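Local coordinates for large exoprotein involved in heme utilization or adhesion (Yersinia kristensenii ATCC 33638, PDB 5E3E) that probably cleaves RNA as a contact-dependent growth inhibition toxin of the RNase A superfamily and is bound by its immunity protein CdiI, at residues D6-K11 against T109-P114; E38-K43 against I66-N71; K43-N48 against T103-I108; D53-L56 against Q60-Y63. All coordinates share one frame; numbering follows the deposited sequence.

How the contacts relate
The four contacts follow the antiparallel sheet from one end of strand 105-113 to the loop beside helix 49-58. Contact 1 uses the C-terminal half of that strand and contact 3 its beginning, with centres about 16 Å apart. Contacts 2 and 3 share Lys43 on helix 34-47 and meet directly, their centres about 10 Å apart. Contact 4 lies about 11 Å from contact 3, centre to centre, and touches it where Leu56 packs against Thr103 and Gly104. CdiI reaches contact 1, whose His8, Thr109 and Tyr111 form the probable active-site region, and contact 4, and touches Ile108 of contact 3. The sodium ion beside contact 2 is about 14 Å from the side chain of Tyr111.

Contact 1: residues D6-K11 against T109-P114; sequences DRHVGK and TGYPTP
Thr109 meets His8 through its hydroxyl: OG1 comes to 3.6 Å from CD2 of the imidazole. This oxygen lies anti to the backbone N (chi1 -167°), a setting that turns it to the histidine while the methyl group takes another branch. A threonine suits the place because its hydroxyl can lie beside the imidazole and still hydrogen-bond to Asp21 of CdiI. At Gly110 it is the backbone that makes contact, with the carbonyl O 3.5 Å from CB of His8. That oxygen is buried here and has no hydrogen-bonding partner in the model, so it meets the histidine as a neighbour in packing alone.

Tyr111 then supplies the aromatic half of the contact. Its ring turns an edge to the imidazole face in a tilted edge-to-face pair, the centroids 4.9 Å apart and the planes at 55°, well short of perpendicular. CD2 of Tyr111 stands over the centre of the histidine ring, 3.8 Å from NE2, while the tyrosine CB packs beside CG of His8 at 3.8 Å. The two side chains run alongside each other and point the same way, which brings both polar ends to one surface.

There CdiI closes over them: its Asp21 also accepts a bond from His8 NE2, and its Gln20 N bonds to Tyr111 OH. Within the toxin, Ser29 O fixes ND1 of His8. A histidine from an N-terminal loop set against a threonine and a tyrosine of a sheet strand, all covered by the immunity protein, is consistent with the blocked active-site cleft of an RNase A superfamily nuclease.

Contact 2: residues E38-K43 against I66-N71; sequences EAVTSK and IDYQSN. With NA (sodium ion), chain G.
Helix 38-43 passes strand 66-68 most closely at Val40 and Tyr68, whose CA atoms are 7.3 Å apart, a spacing that leaves room for one aromatic ring between the backbones. That ring belongs to Tyr68. With CG anti to the backbone N (chi1 168°), it reaches toward the helix and is held by one helical residue over a face and by another at its hydroxyl end.

Val40 supplies the apolar grip. Its CG1 methyl lies over one face, offset toward the rim, in a CH-pi contact 4.0 Å from the ring centroid and 19° off the ring normal. CG2 adds a second touch, 4.0 Å from CE2 of the tyrosine, and a branched residue is apt here because both methyls fit against one flat surface. The arrangement is a helix packed on an antiparallel sheet, as expected of the alpha+beta architecture of the RNase A superfamily; Ala44 of the same helix also touches the tyrosine, and Val40 continues onto Ala91 of strand 86-97.

Lys43, one turn beyond Val40, meets the CE1 and hydroxyl side of the ring. Its chain bends at chi3 (-74°), carrying Lys43 CE to 3.6 Å from Tyr68 CE1 and placing NZ to donate a 2.9 Å hydrogen bond to Tyr68 OH. The aliphatic part passes obliquely to the ring, and the residue is solvent-exposed, which suits its charge. Beyond the strand the chain turns to the sodium ion, which Ser70 binds through its carbonyl O at 2.4 Å; Thr89 OG1, Asn90 OD1 and three waters complete six ligands.

Contact 3: residues K43-N48 against T103-I108; sequences KAIDSN and TGYKII
Ile45 and Tyr105 reach for each other from opposite directions, and the tight part of this contact is where they meet. The CG2 methyl of Ile45 comes to 3.2 Å from OH of Tyr105, a close approach for a carbon and an oxygen. CD1 of the same isoleucine sits at the edge of the ring, near its plane, 3.6 Å from OH. Both branches press on the hydroxyl from the helix side, as a beta-branched residue with one longer arm can do. The tyrosine is long enough to bridge a wide gap, for the nearest CA atoms, those of Ile45 and Ile107, are 10.1 Å apart.

These residues join the end of helix 34-47 to strand 105-113 at the margin of the helix-on-sheet core of this RNase A-like fold. Ile52 of helix 49-58 touches both Ile45 and Tyr105, so the seam is shared by two helices.

The other side is looser. Ile107 offers just its CD1, 4.3 Å from CD1 of Ile45, and Asp46 and Ser47 face solvent, where polar residues belong.

Separately, a bond within 43-48 ends the helix: Asn48 ND2 donates to Ala44 O at 2.7 Å, nearly straight at 171° and within the plane of the amide. Asn48 ND2 also hydrogen-bonds to Asp67 O of strand 63-68. Asn48 occupies the N-cap position of helix 49-58 as well, though its side chain makes no capping bond.

Contact 4: residues D53-L56 against Q60-Y63; sequences DSYL and QKGY
Tyr55 reaches from helix 49-58 to Lys61 in the loop that follows, bracing a helix-to-strand connection that leads into strand 63-68 of the sheet. Its OH donates a hydrogen bond of 3.0 Å to Lys61 O. The approach is not along a lone pair: the donor stands 47° out of the carbonyl plane, with a C=O...donor angle of 131°. Around this bond the ring is wedged against the loop backbone, CE1 of Tyr55 lying 3.4 Å from Tyr63 O.

Tyrosine suits the place because its length spans the gap from helix to loop and its hydroxyl ends on a main-chain carbonyl that it shares with Arg97. The ring leaves the helix with CG anti to the backbone N (chi1 163°), and this carries OH toward the loop although the first bond of the side chain does not point there.

In a second shell, Arg97 of strand 86-97 makes a cation-pi contact with Tyr55 and also bonds through NH1 to Lys61 O, so one carbonyl serves two donors. CdiI also holds the loop: its Glu40 accepts from Gly62 N, and its Tyr12 OH bonds to Tyr63 N. Between these outer partners and the helix, the aliphatic CB of Lys61 meets the edge of the Tyr55 ring in its plane, 3.7 Å from Tyr55 CE1.

Contact 1: residues D6-K11 against T109-P114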
loop_
_atom_site.group_PDB
_atom_site.type_symbol
_atom_site.label_atom_id
_atom_site.label_comp_id
_atom_site.label_asym_id
_atom_site.label_seq_id
_atom_site.Cartn_x
_atom_site.Cartn_y
_atom_site.Cartn_z
ATOM N N ASP B 6 1.549 -6.199 13.485
ATOM C CA ASP B 6 0.709 -6.908 14.455
ATOM C C ASP B 6 -0.762 -6.586 14.309
ATOM O O ASP B 6 -1.627 -7.353 14.816
ATOM C CB ASP B 6 1.191 -6.649 15.894
ATOM C CG ASP B 6 2.588 -7.210 16.152
ATOM O OD1 ASP B 6 2.976 -8.196 15.488
ATOM O OD2 ASP B 6 3.321 -6.667 17.013
ATOM N N ARG B 7 -1.072 -5.490 13.610
ATOM C CA ARG B 7 -2.468 -5.170 13.243
ATOM C C ARG B 7 -3.010 -6.172 12.192
ATOM O O ARG B 7 -4.211 -6.149 11.865
ATOM C CB ARG B 7 -2.557 -3.749 12.668
ATOM C CG ARG B 7 -2.245 -2.702 13.712
ATOM C CD ARG B 7 -1.983 -1.339 13.126
ATOM N NE ARG B 7 -2.822 -1.051 11.987
ATOM C CZ ARG B 7 -4.143 -0.852 12.013
ATOM N NH1 ARG B 7 -4.813 -0.918 13.143
ATOM N NH2 ARG B 7 -4.785 -0.602 10.871
ATOM N N HIS B 8 -2.137 -7.032 11.690
ATOM C CA HIS B 8 -2.434 -7.963 10.565
ATOM C C HIS B 8 -1.977 -9.376 10.885
ATOM O O HIS B 8 -1.615 -10.151 9.979
ATOM C CB HIS B 8 -1.780 -7.473 9.281
ATOM C CG HIS B 8 -2.103 -6.051 8.985
ATOM N ND1 HIS B 8 -3.284 -5.666 8.410
ATOM C CD2 HIS B 8 -1.426 -4.905 9.254
ATOM C CE1 HIS B 8 -3.315 -4.349 8.304
ATOM N NE2 HIS B 8 -2.213 -3.863 8.840
ATOM N N VAL B 9 -1.969 -9.715 12.170
ATOM C CA VAL B 9 -1.704 -11.108 12.601
ATOM C C VAL B 9 -2.820 -11.621 13.515
ATOM O O VAL B 9 -3.087 -11.060 14.597
ATOM C CB VAL B 9 -0.342 -11.300 13.314
ATOM C CG1 VAL B 9 -0.127 -12.772 13.668
ATOM C CG2 VAL B 9 0.816 -10.817 12.457
ATOM N N GLY B 10 -3.466 -12.684 13.058
ATOM C CA GLY B 10 -4.463 -13.382 13.845
ATOM C C GLY B 10 -5.738 -12.641 14.140
ATOM O O GLY B 10 -6.448 -12.995 15.093
ATOM N N LYS B 11 -6.050 -11.630 13.343
ATOM C CA LYS B 11 -7.254 -10.839 13.521
ATOM C C LYS B 11 -8.499 -11.675 13.240
ATOM O O LYS B 11 -8.488 -12.592 12.402
ATOM C CB LYS B 11 -7.237 -9.621 12.592
ATOM C CG LYS B 11 -6.113 -8.639 12.845
ATOM C CD LYS B 11 -6.288 -8.002 14.219
ATOM C CE LYS B 11 -5.043 -8.148 15.019
ATOM N NZ LYS B 11 -5.143 -7.566 16.386
ATOM N N THR B 109 5.319 -2.473 8.026
ATOM C CA THR B 109 4.111 -3.308 8.157
ATOM C C THR B 109 4.125 -4.384 7.089
ATOM O O THR B 109 5.047 -4.464 6.279
ATOM C CB THR B 109 2.820 -2.452 8.059
ATOM O OG1 THR B 109 1.666 -3.209 8.476
ATOM C CG2 THR B 109 2.632 -1.888 6.704
ATOM N N GLY B 110 3.116 -5.235 7.135
ATOM C CA GLY B 110 2.955 -6.238 6.093
ATOM C C GLY B 110 1.635 -6.960 6.291
ATOM O O GLY B 110 1.105 -6.988 7.384
ATOM N N TYR B 111 1.121 -7.555 5.210
ATOM C CA TYR B 111 -0.168 -8.221 5.259
ATOM C C TYR B 111 -0.445 -8.991 3.988
ATOM O O TYR B 111 0.179 -8.743 2.946
ATOM C CB TYR B 111 -1.302 -7.224 5.477
ATOM C CG TYR B 111 -1.185 -5.888 4.732
ATOM C CD1 TYR B 111 -1.406 -5.791 3.354
ATOM C CD2 TYR B 111 -0.859 -4.744 5.433
ATOM C CE1 TYR B 111 -1.293 -4.550 2.704
ATOM C CE2 TYR B 111 -0.772 -3.514 4.818
ATOM C CZ TYR B 111 -0.993 -3.432 3.457
ATOM O OH TYR B 111 -0.902 -2.189 2.917
ATOM N N PRO B 112 -1.426 -9.897 4.042
ATOM C CA PRO B 112 -1.760 -10.631 2.814
ATOM C C PRO B 112 -2.384 -9.715 1.768
ATOM O O PRO B 112 -3.019 -8.708 2.135
ATOM C CB PRO B 112 -2.777 -11.659 3.276
ATOM C CG PRO B 112 -2.562 -11.811 4.752
ATOM C CD PRO B 112 -2.066 -10.476 5.231
ATOM N N THR B 113 -2.216 -10.074 0.497
ATOM C CA THR B 113 -2.796 -9.326 -0.603
ATOM C C THR B 113 -3.499 -10.299 -1.530
ATOM O O THR B 113 -2.969 -11.347 -1.807
ATOM C CB THR B 113 -1.738 -8.510 -1.386
ATOM O OG1 THR B 113 -0.645 -9.352 -1.790
ATOM C CG2 THR B 113 -1.182 -7.388 -0.539
ATOM N N PRO B 114 -4.726 -9.985 -1.949
ATOM C CA PRO B 114 -5.395 -10.885 -2.882
ATOM C C PRO B 114 -4.709 -10.894 -4.235
ATOM O O PRO B 114 -4.283 -9.816 -4.699
ATOM C CB PRO B 114 -6.802 -10.290 -2.993
ATOM C CG PRO B 114 -7.031 -9.626 -1.677
ATOM C CD PRO B 114 -5.678 -9.079 -1.267
ATOM O OXT PRO B 114 -4.570 -11.965 -4.880
#

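Contact 2: residues E38-K43 against I66-N71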
loop_
_atom_site.group_PDB
_atom_site.type_symbol
_atom_site.label_atom_id
_atom_site.label_comp_id
_atom_site.label_asym_id
_atom_site.label_seq_id
_atom_site.Cartn_x
_atom_site.Cartn_y
_atom_site.Cartn_z
ATOM N N GLU B 38 5.701 -14.644 10.279
ATOM C CA GLU B 38 7.158 -14.682 10.342
ATOM C C GLU B 38 7.748 -15.408 9.133
ATOM O O GLU B 38 8.738 -14.955 8.560
ATOM C CB GLU B 38 7.628 -15.299 11.667
ATOM C CG GLU B 38 7.560 -14.307 12.832
ATOM C CD GLU B 38 7.915 -14.900 14.190
ATOM O OE1 GLU B 38 8.547 -15.982 14.266
ATOM O OE2 GLU B 38 7.557 -14.271 15.204
ATOM N N ALA B 39 7.155 -16.535 8.763
ATOM C CA ALA B 39 7.642 -17.341 7.634
ATOM C C ALA B 39 7.548 -16.572 6.321
ATOM O O ALA B 39 8.478 -16.584 5.522
ATOM C CB ALA B 39 6.869 -18.678 7.525
ATOM N N VAL B 40 6.418 -15.907 6.101
ATOM C CA VAL B 40 6.199 -15.103 4.914
ATOM C C VAL B 40 7.158 -13.922 4.877
ATOM O O VAL B 40 7.765 -13.660 3.839
ATOM C CB VAL B 40 4.737 -14.609 4.843
ATOM C CG1 VAL B 40 4.548 -13.552 3.764
ATOM C CG2 VAL B 40 3.794 -15.797 4.584
ATOM N N THR B 41 7.302 -13.221 6.000
ATOM C CA THR B 41 8.214 -12.092 6.072
ATOM C C THR B 41 9.623 -12.508 5.688
ATOM O O THR B 41 10.262 -11.852 4.838
ATOM C CB THR B 41 8.249 -11.450 7.479
ATOM O OG1 THR B 41 6.965 -10.898 7.796
ATOM C CG2 THR B 41 9.287 -10.354 7.528
ATOM N N SER B 42 10.107 -13.608 6.285
ATOM C CA SER B 42 11.460 -14.101 5.954
ATOM C C SER B 42 11.603 -14.503 4.493
ATOM O O SER B 42 12.585 -14.149 3.874
ATOM C CB SER B 42 11.875 -15.278 6.838
ATOM O OG SER B 42 11.765 -14.919 8.205
ATOM N N LYS B 43 10.640 -15.233 3.939
ATOM C CA LYS B 43 10.713 -15.638 2.520
ATOM C C LYS B 43 10.689 -14.427 1.564
ATOM O O LYS B 43 11.411 -14.384 0.567
ATOM C CB LYS B 43 9.593 -16.611 2.162
ATOM C CG LYS B 43 9.748 -17.980 2.822
ATOM C CD LYS B 43 8.652 -18.933 2.394
ATOM C CE LYS B 43 7.330 -18.597 3.055
ATOM N NZ LYS B 43 6.346 -19.698 2.932
ATOM N N ILE B 66 8.032 -4.950 -0.920
ATOM C CA ILE B 66 8.502 -6.229 -1.357
ATOM C C ILE B 66 7.328 -7.173 -1.306
ATOM O O ILE B 66 6.613 -7.230 -0.313
ATOM C CB ILE B 66 9.693 -6.772 -0.551
ATOM C CG1 ILE B 66 9.353 -6.936 0.906
ATOM C CG2 ILE B 66 10.898 -5.824 -0.692
ATOM C CD1 ILE B 66 10.295 -7.845 1.670
ATOM N N ASP B 67 7.131 -7.880 -2.398
ATOM C CA ASP B 67 5.966 -8.736 -2.554
ATOM C C ASP B 67 6.359 -10.188 -2.463
ATOM O O ASP B 67 7.530 -10.560 -2.664
ATOM C CB ASP B 67 5.241 -8.387 -3.857
ATOM C CG ASP B 67 4.663 -6.960 -3.830
ATOM O OD1 ASP B 67 3.870 -6.655 -2.913
ATOM O OD2 ASP B 67 5.017 -6.136 -4.692
ATOM N N TYR B 68 5.384 -10.997 -2.059
ATOM C CA TYR B 68 5.533 -12.414 -1.830
ATOM C C TYR B 68 4.400 -13.052 -2.616
ATOM O O TYR B 68 3.257 -12.589 -2.535
ATOM C CB TYR B 68 5.342 -12.695 -0.353
ATOM C CG TYR B 68 5.179 -14.163 0.011
ATOM C CD1 TYR B 68 6.290 -14.985 0.139
ATOM C CD2 TYR B 68 3.922 -14.712 0.232
ATOM C CE1 TYR B 68 6.156 -16.300 0.476
ATOM C CE2 TYR B 68 3.773 -16.044 0.602
ATOM C CZ TYR B 68 4.902 -16.831 0.710
ATOM O OH TYR B 68 4.800 -18.168 1.061
ATOM N N GLN B 69 4.716 -14.078 -3.406
ATOM C CA GLN B 69 3.722 -14.801 -4.155
ATOM C C GLN B 69 3.784 -16.282 -3.745
ATOM O O GLN B 69 4.858 -16.842 -3.522
ATOM C CB GLN B 69 3.963 -14.641 -5.664
ATOM C CG GLN B 69 3.919 -13.188 -6.155
ATOM C CD GLN B 69 5.253 -12.450 -6.018
ATOM O OE1 GLN B 69 6.337 -13.043 -6.181
ATOM N NE2 GLN B 69 5.184 -11.137 -5.742
ATOM N N SER B 70 2.622 -16.894 -3.575
ATOM C CA SER B 70 2.559 -18.332 -3.325
ATOM C C SER B 70 1.243 -18.887 -3.814
ATOM O O SER B 70 0.388 -18.112 -4.269
ATOM C CB SER B 70 2.710 -18.617 -1.821
ATOM O OG SER B 70 1.453 -18.619 -1.136
ATOM N N ASN B 71 1.074 -20.214 -3.701
ATOM C CA ASN B 71 -0.178 -20.878 -4.000
ATOM C C ASN B 71 -0.731 -21.594 -2.756
ATOM O O ASN B 71 -1.452 -22.578 -2.892
ATOM C CB ASN B 71 -0.010 -21.900 -5.155
ATOM C CG ASN B 71 0.492 -21.259 -6.464
ATOM O OD1 ASN B 71 -0.098 -20.303 -6.969
ATOM N ND2 ASN B 71 1.563 -21.816 -7.034
HETATM NA NA NA G . -1.054 -16.482 -5.268
HETATM O O HOH W 1 -2.237 -18.336 -6.064
HETATM O O HOH W 2 -2.863 -14.947 -5.593
HETATM O O HOH W 3 -0.145 -15.945 -7.279
#

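Contact 3: residues K43-N48 against T103-I108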
loop_
_atom_site.group_PDB
_atom_site.type_symbol
_atom_site.label_atom_id
_atom_site.label_comp_id
_atom_site.label_asym_id
_atom_site.label_seq_id
_atom_site.Cartn_x
_atom_site.Cartn_y
_atom_site.Cartn_z
ATOM N N LYS B 43 10.640 -15.233 3.939
ATOM C CA LYS B 43 10.713 -15.638 2.520
ATOM C C LYS B 43 10.689 -14.427 1.564
ATOM O O LYS B 43 11.411 -14.384 0.567
ATOM C CB LYS B 43 9.593 -16.611 2.162
ATOM C CG LYS B 43 9.748 -17.980 2.822
ATOM C CD LYS B 43 8.652 -18.933 2.394
ATOM C CE LYS B 43 7.330 -18.597 3.055
ATOM N NZ LYS B 43 6.346 -19.698 2.932
ATOM N N ALA B 44 9.864 -13.441 1.875
ATOM C CA ALA B 44 9.764 -12.245 1.051
ATOM C C ALA B 44 11.068 -11.462 1.087
ATOM O O ALA B 44 11.528 -10.970 0.063
ATOM C CB ALA B 44 8.609 -11.362 1.523
ATOM N N ILE B 45 11.678 -11.332 2.254
ATOM C CA ILE B 45 12.967 -10.624 2.327
ATOM C C ILE B 45 14.054 -11.387 1.540
ATOM O O ILE B 45 14.811 -10.795 0.741
ATOM C CB ILE B 45 13.408 -10.409 3.784
ATOM C CG1 ILE B 45 12.549 -9.323 4.447
ATOM C CG2 ILE B 45 14.901 -10.042 3.843
ATOM C CD1 ILE B 45 12.548 -9.398 5.961
ATOM N N ASP B 46 14.115 -12.692 1.746
ATOM C CA ASP B 46 15.131 -13.515 1.102
ATOM C C ASP B 46 14.972 -13.549 -0.411
ATOM O O ASP B 46 15.963 -13.466 -1.147
ATOM C CB ASP B 46 15.128 -14.940 1.659
ATOM C CG ASP B 46 15.662 -15.010 3.089
ATOM O OD1 ASP B 46 16.369 -14.074 3.533
ATOM O OD2 ASP B 46 15.376 -16.004 3.773
ATOM N N SER B 47 13.745 -13.643 -0.897
ATOM C CA SER B 47 13.537 -13.634 -2.343
ATOM C C SER B 47 13.653 -12.242 -2.995
ATOM O O SER B 47 13.644 -12.147 -4.225
ATOM C CB SER B 47 12.224 -14.323 -2.707
ATOM O OG SER B 47 11.119 -13.496 -2.476
ATOM N N ASN B 48 13.779 -11.176 -2.195
ATOM C CA ASN B 48 13.926 -9.805 -2.724
ATOM C C ASN B 48 15.224 -9.144 -2.297
ATOM O O ASN B 48 15.333 -7.916 -2.295
ATOM C CB ASN B 48 12.762 -8.935 -2.256
ATOM C CG ASN B 48 11.478 -9.255 -2.981
ATOM O OD1 ASN B 48 11.239 -8.781 -4.098
ATOM N ND2 ASN B 48 10.640 -10.052 -2.353
ATOM N N THR B 103 20.297 -4.923 9.634
ATOM C CA THR B 103 20.065 -5.146 8.204
ATOM C C THR B 103 20.043 -3.840 7.401
ATOM O O THR B 103 20.072 -3.861 6.170
ATOM C CB THR B 103 18.717 -5.857 7.998
ATOM O OG1 THR B 103 17.672 -5.039 8.526
ATOM C CG2 THR B 103 18.702 -7.195 8.714
ATOM N N GLY B 104 19.954 -2.715 8.103
ATOM C CA GLY B 104 19.859 -1.394 7.480
ATOM C C GLY B 104 18.430 -0.904 7.249
ATOM O O GLY B 104 18.233 0.172 6.710
ATOM N N TYR B 105 17.441 -1.699 7.654
ATOM C CA TYR B 105 16.029 -1.351 7.460
ATOM C C TYR B 105 15.165 -1.839 8.605
ATOM O O TYR B 105 15.546 -2.730 9.356
ATOM C CB TYR B 105 15.496 -1.931 6.139
ATOM C CG TYR B 105 15.535 -3.444 6.045
ATOM C CD1 TYR B 105 14.520 -4.231 6.600
ATOM C CD2 TYR B 105 16.590 -4.090 5.406
ATOM C CE1 TYR B 105 14.564 -5.618 6.528
ATOM C CE2 TYR B 105 16.636 -5.473 5.319
ATOM C CZ TYR B 105 15.629 -6.231 5.883
ATOM O OH TYR B 105 15.709 -7.605 5.795
ATOM N N LYS B 106 13.984 -1.255 8.733
ATOM C CA LYS B 106 12.980 -1.815 9.619
ATOM C C LYS B 106 11.733 -2.188 8.829
ATOM O O LYS B 106 11.434 -1.576 7.828
ATOM C CB LYS B 106 12.648 -0.855 10.748
ATOM C CG LYS B 106 11.869 0.376 10.341
ATOM C CD LYS B 106 11.944 1.487 11.385
ATOM C CE LYS B 106 11.651 1.021 12.810
ATOM N NZ LYS B 106 10.240 0.613 13.033
ATOM N N ILE B 107 11.019 -3.194 9.319
ATOM C CA ILE B 107 9.744 -3.569 8.756
ATOM C C ILE B 107 8.655 -2.637 9.308
ATOM O O ILE B 107 8.374 -2.570 10.528
ATOM C CB ILE B 107 9.406 -5.031 9.087
ATOM C CG1 ILE B 107 10.436 -5.952 8.426
ATOM C CG2 ILE B 107 8.011 -5.373 8.600
ATOM C CD1 ILE B 107 10.440 -7.327 9.043
ATOM N N ILE B 108 8.038 -1.901 8.401
ATOM C CA ILE B 108 7.010 -0.946 8.795
ATOM C C ILE B 108 5.703 -1.675 9.013
ATOM O O ILE B 108 5.056 -1.500 10.030
ATOM C CB ILE B 108 6.827 0.131 7.717
ATOM C CG1 ILE B 108 8.138 0.940 7.604
ATOM C CG2 ILE B 108 5.677 1.055 8.047
ATOM C CD1 ILE B 108 8.534 1.732 8.847
#

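Contact 4: residues D53-L56 against Q60-Y63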
loop_
_atom_site.group_PDB
_atom_site.type_symbol
_atom_site.label_atom_id
_atom_site.label_comp_id
_atom_site.label_asym_id
_atom_site.label_seq_id
_atom_site.Cartn_x
_atom_site.Cartn_y
_atom_site.Cartn_z
ATOM N N ASP B 53 19.022 -4.658 -1.477
ATOM C CA ASP B 53 20.434 -4.229 -1.520
ATOM C C ASP B 53 20.601 -3.006 -2.402
ATOM O O ASP B 53 21.281 -2.072 -2.010
ATOM C CB ASP B 53 21.358 -5.375 -1.984
ATOM C CG ASP B 53 21.594 -6.435 -0.898
ATOM O OD1 ASP B 53 21.266 -6.202 0.300
ATOM O OD2 ASP B 53 22.130 -7.517 -1.250
ATOM N N SER B 54 19.965 -2.997 -3.569
ATOM C CA SER B 54 19.982 -1.811 -4.448
ATOM C C SER B 54 19.304 -0.624 -3.800
ATOM O O SER B 54 19.772 0.500 -3.934
ATOM C CB SER B 54 19.266 -2.089 -5.773
ATOM O OG SER B 54 19.853 -3.201 -6.424
ATOM N N TYR B 55 18.176 -0.885 -3.129
ATOM C CA TYR B 55 17.420 0.166 -2.457
ATOM C C TYR B 55 18.288 0.849 -1.393
ATOM O O TYR B 55 18.357 2.073 -1.357
ATOM C CB TYR B 55 16.106 -0.380 -1.869
ATOM C CG TYR B 55 15.459 0.507 -0.819
ATOM C CD1 TYR B 55 14.683 1.619 -1.187
ATOM C CD2 TYR B 55 15.616 0.247 0.529
ATOM C CE1 TYR B 55 14.091 2.416 -0.236
ATOM C CE2 TYR B 55 15.023 1.048 1.487
ATOM C CZ TYR B 55 14.257 2.138 1.083
ATOM O OH TYR B 55 13.670 2.964 2.012
ATOM N N LEU B 56 19.000 0.080 -0.582
ATOM C CA LEU B 56 19.780 0.644 0.533
ATOM C C LEU B 56 21.012 1.436 0.059
ATOM O O LEU B 56 21.375 2.456 0.640
ATOM C CB LEU B 56 20.240 -0.465 1.484
ATOM C CG LEU B 56 19.122 -1.172 2.242
ATOM C CD1 LEU B 56 19.686 -2.380 2.977
ATOM C CD2 LEU B 56 18.406 -0.230 3.193
ATOM N N GLN B 60 17.000 7.157 -2.629
ATOM C CA GLN B 60 16.541 8.121 -1.633
ATOM C C GLN B 60 15.060 7.883 -1.204
ATOM O O GLN B 60 14.520 8.635 -0.412
ATOM C CB GLN B 60 16.773 9.541 -2.155
ATOM C CG GLN B 60 18.266 9.802 -2.373
ATOM C CD GLN B 60 18.611 11.211 -2.825
ATOM O OE1 GLN B 60 19.450 11.407 -3.725
ATOM N NE2 GLN B 60 18.037 12.204 -2.161
ATOM N N LYS B 61 14.444 6.813 -1.696
ATOM C CA LYS B 61 13.060 6.510 -1.341
ATOM C C LYS B 61 12.859 6.292 0.164
ATOM O O LYS B 61 13.709 5.691 0.839
ATOM C CB LYS B 61 12.586 5.266 -2.091
ATOM C CG LYS B 61 12.298 5.486 -3.568
ATOM C CD LYS B 61 11.913 4.161 -4.192
ATOM C CE LYS B 61 10.671 3.616 -3.490
ATOM N NZ LYS B 61 10.742 2.171 -3.152
ATOM N N GLY B 62 11.730 6.769 0.688
ATOM C CA GLY B 62 11.425 6.596 2.104
ATOM C C GLY B 62 11.123 5.160 2.486
ATOM O O GLY B 62 11.412 4.738 3.626
ATOM N N TYR B 63 10.519 4.425 1.559
ATOM C CA TYR B 63 10.057 3.044 1.808
ATOM C C TYR B 63 10.386 2.164 0.623
ATOM O O TYR B 63 10.673 2.667 -0.464
ATOM C CB TYR B 63 8.530 3.026 2.058
ATOM C CG TYR B 63 8.146 3.938 3.194
ATOM C CD1 TYR B 63 7.896 5.297 2.975
ATOM C CD2 TYR B 63 8.168 3.481 4.508
ATOM C CE1 TYR B 63 7.598 6.160 4.023
ATOM C CE2 TYR B 63 7.872 4.326 5.568
ATOM C CZ TYR B 63 7.586 5.660 5.338
ATOM O OH TYR B 63 7.311 6.553 6.375
#